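Local coordinates for protein 1-deoxy-D-xylulose 5-phosphate reductoisomerase (Zymomonas mobilis, PDB 1R0K) that catalyses the NADPH-dependent rearrangement and reduction of 1-deoxy-D-xylulose 5-phosphate to 2-C-methyl-D-erythritol 4-phosphate, a step of isoprenoid biosynthesis that needs a divalent metal ion, at residues Val120-Lys125 / Thr144-Val149. Sequence-based numbering, arbitrary orientation.
Sequences VALANK and TTLLPV
Val149 meets residues 120-125 with its backbone and its side chain at once. Its N donates to Leu122 O at 2.9 Å, coming in above the carbonyl plane. From there the side chain turns back over the neighbouring strand: CB sits 3.4 Å from the same Leu122 O and 4.1 Å from Ala123 CB. Beyond it the branches part. With CG1 anti to the backbone N (chi1 173°), CG2 falls beside that N, close to Leu122 O, and reaches Ala121 CB at 3.7 Å, whereas CG1 lies 4.3 Å from Ala123 CB; Met98 of strand 96-99 and Ile270 of helix 267-275 add further apolar contacts.

Upstream, the pairing is regular and parallel: Val120 N bonds Thr145 O almost straight (174° at the hydrogen), Leu147 N returns to Val120 O, and Leu122 N donates to Leu147 O. These rungs attach the outermost strand, 145-148, to the seven-stranded parallel sheet of the Rossmann-like NADPH-binding domain; the link from 119-122 is a mostly helical crossover. Pro148, lying between Leu147 and Val149 in the ladder, turns its carbonyl to the outer edge, where it accepts from Asn154 ND2.

On the face carrying Val120 and Leu122, Leu146 leans across with CD1, 3.9 Å from Leu122 CB and 4.2 Å from Val120 CB. At the start, the methyls Thr144 CG2 and Val120 CG2 meet at 3.9 Å, while Thr144 OG1 is engaged with Ile114 O of helix 107-115.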
ATOM      1  N   VAL B 120      -2.968   9.999 -20.479  1.00 10.73           N
ATOM      2  CA  VAL B 120      -3.123  11.349 -19.963  1.00  9.67           C
ATOM      3  C   VAL B 120      -2.936  11.379 -18.454  1.00 10.22           C
ATOM      4  O   VAL B 120      -3.686  10.737 -17.713  1.00 11.79           O
ATOM      5  CB  VAL B 120      -4.523  11.917 -20.283  1.00  9.87           C
ATOM      6  CG1 VAL B 120      -4.646  13.345 -19.761  1.00  8.66           C
ATOM      7  CG2 VAL B 120      -4.770  11.873 -21.787  1.00 10.30           C
ATOM      8  N   ALA B 121      -1.916  12.099 -18.003  1.00  9.45           N
ATOM      9  CA  ALA B 121      -1.667  12.255 -16.569  1.00 10.50           C
ATOM     10  C   ALA B 121      -2.482  13.506 -16.240  1.00 12.19           C
ATOM     11  O   ALA B 121      -2.177  14.602 -16.719  1.00 13.33           O
ATOM     12  CB  ALA B 121      -0.163  12.483 -16.303  1.00  9.21           C
ATOM     13  N   LEU B 122      -3.525  13.339 -15.433  1.00 14.02           N
ATOM     14  CA  LEU B 122      -4.427  14.440 -15.109  1.00 12.94           C
ATOM     15  C   LEU B 122      -4.170  15.196 -13.815  1.00 13.59           C
ATOM     16  O   LEU B 122      -4.245  14.631 -12.727  1.00 12.10           O
ATOM     17  CB  LEU B 122      -5.871  13.929 -15.106  1.00 14.16           C
ATOM     18  CG  LEU B 122      -6.979  14.946 -14.791  1.00 16.58           C
ATOM     19  CD1 LEU B 122      -6.954  16.069 -15.816  1.00 16.69           C
ATOM     20  CD2 LEU B 122      -8.336  14.249 -14.803  1.00 16.80           C
ATOM     21  N   ALA B 123      -3.882  16.488 -13.957  1.00 14.90           N
ATOM     22  CA  ALA B 123      -3.634  17.368 -12.823  1.00 15.92           C
ATOM     23  C   ALA B 123      -4.754  18.416 -12.737  1.00 16.96           C
ATOM     24  O   ALA B 123      -5.137  18.835 -11.644  1.00 20.32           O
ATOM     25  CB  ALA B 123      -2.279  18.050 -12.979  1.00 14.60           C
ATOM     26  N   ASN B 124      -5.275  18.834 -13.887  1.00 18.34           N
ATOM     27  CA  ASN B 124      -6.364  19.816 -13.936  1.00 18.26           C
ATOM     28  C   ASN B 124      -7.553  19.303 -13.121  1.00 19.23           C
ATOM     29  O   ASN B 124      -8.060  18.212 -13.373  1.00 18.36           O
ATOM     30  CB  ASN B 124      -6.788  20.061 -15.391  1.00 17.62           C
ATOM     31  CG  ASN B 124      -8.037  20.930 -15.503  1.00 18.97           C
ATOM     32  OD1 ASN B 124      -9.164  20.431 -15.461  1.00 17.82           O
ATOM     33  ND2 ASN B 124      -7.839  22.238 -15.634  1.00 17.82           N
ATOM     34  N   LYS B 125      -8.001  20.100 -12.154  1.00 19.56           N
ATOM     35  CA  LYS B 125      -9.107  19.703 -11.282  1.00 19.23           C
ATOM     36  C   LYS B 125     -10.518  19.902 -11.845  1.00 19.82           C
ATOM     37  O   LYS B 125     -11.413  19.101 -11.575  1.00 18.03           O
ATOM     38  CB  LYS B 125      -8.991  20.437  -9.943  1.00 21.42           C
ATOM     39  CG  LYS B 125      -7.688  20.167  -9.203  1.00 22.16           C
ATOM     40  CD  LYS B 125      -7.602  20.991  -7.924  1.00 25.42           C
ATOM     41  CE  LYS B 125      -6.338  20.674  -7.142  1.00 26.77           C
ATOM     42  NZ  LYS B 125      -5.116  21.070  -7.890  1.00 28.84           N
ATOM     43  N   THR B 144      -8.785   5.602 -23.380  1.00 14.20           N
ATOM     44  CA  THR B 144      -7.718   6.415 -22.823  1.00 13.38           C
ATOM     45  C   THR B 144      -7.210   5.871 -21.492  1.00 13.41           C
ATOM     46  O   THR B 144      -7.977   5.344 -20.684  1.00 10.35           O
ATOM     47  CB  THR B 144      -8.211   7.852 -22.578  1.00 14.10           C
ATOM     48  OG1 THR B 144      -8.849   8.341 -23.759  1.00 14.19           O
ATOM     49  CG2 THR B 144      -7.049   8.774 -22.210  1.00 12.39           C
ATOM     50  N   THR B 145      -5.908   6.000 -21.267  1.00 13.28           N
ATOM     51  CA  THR B 145      -5.327   5.586 -20.005  1.00 13.01           C
ATOM     52  C   THR B 145      -5.261   6.869 -19.187  1.00 14.18           C
ATOM     53  O   THR B 145      -4.444   7.747 -19.469  1.00 12.45           O
ATOM     54  CB  THR B 145      -3.908   5.029 -20.174  1.00 14.47           C
ATOM     55  OG1 THR B 145      -3.959   3.832 -20.959  1.00 14.56           O
ATOM     56  CG2 THR B 145      -3.299   4.712 -18.808  1.00 14.53           C
ATOM     57  N   LEU B 146      -6.133   6.985 -18.189  1.00 12.77           N
ATOM     58  CA  LEU B 146      -6.169   8.183 -17.352  1.00 12.66           C
ATOM     59  C   LEU B 146      -5.459   7.948 -16.017  1.00 11.35           C
ATOM     60  O   LEU B 146      -5.849   7.071 -15.243  1.00 12.06           O
ATOM     61  CB  LEU B 146      -7.624   8.593 -17.101  1.00 10.15           C
ATOM     62  CG  LEU B 146      -7.815   9.929 -16.392  1.00  9.72           C
ATOM     63  CD1 LEU B 146      -7.401  11.053 -17.326  1.00 11.11           C
ATOM     64  CD2 LEU B 146      -9.273  10.083 -15.970  1.00 11.51           C
ATOM     65  N   LEU B 147      -4.419   8.733 -15.750  1.00  9.60           N
ATOM     66  CA  LEU B 147      -3.660   8.588 -14.516  1.00  9.67           C
ATOM     67  C   LEU B 147      -3.720   9.877 -13.702  1.00 10.36           C
ATOM     68  O   LEU B 147      -3.233  10.917 -14.140  1.00 12.18           O
ATOM     69  CB  LEU B 147      -2.206   8.239 -14.845  1.00 10.88           C
ATOM     70  CG  LEU B 147      -2.039   7.033 -15.780  1.00 11.30           C
ATOM     71  CD1 LEU B 147      -0.596   6.950 -16.285  1.00 10.35           C
ATOM     72  CD2 LEU B 147      -2.440   5.755 -15.044  1.00 12.41           C
ATOM     73  N   PRO B 148      -4.327   9.823 -12.504  1.00  9.88           N
ATOM     74  CA  PRO B 148      -4.449  10.999 -11.633  1.00  9.30           C
ATOM     75  C   PRO B 148      -3.098  11.408 -11.051  1.00 11.13           C
ATOM     76  O   PRO B 148      -2.356  10.570 -10.539  1.00 10.00           O
ATOM     77  CB  PRO B 148      -5.430  10.534 -10.565  1.00  8.17           C
ATOM     78  CG  PRO B 148      -5.086   9.058 -10.433  1.00  9.08           C
ATOM     79  CD  PRO B 148      -4.926   8.629 -11.877  1.00  7.71           C
ATOM     80  N   VAL B 149      -2.808  12.703 -11.115  1.00 11.88           N
ATOM     81  CA  VAL B 149      -1.536  13.243 -10.645  1.00 12.94           C
ATOM     82  C   VAL B 149      -1.480  13.721  -9.195  1.00 13.05           C
ATOM     83  O   VAL B 149      -0.463  13.544  -8.521  1.00 12.47           O
ATOM     84  CB  VAL B 149      -1.094  14.404 -11.560  1.00 12.18           C
ATOM     85  CG1 VAL B 149       0.146  15.094 -10.991  1.00 14.33           C
ATOM     86  CG2 VAL B 149      -0.806  13.868 -12.957  1.00 10.08           C
TER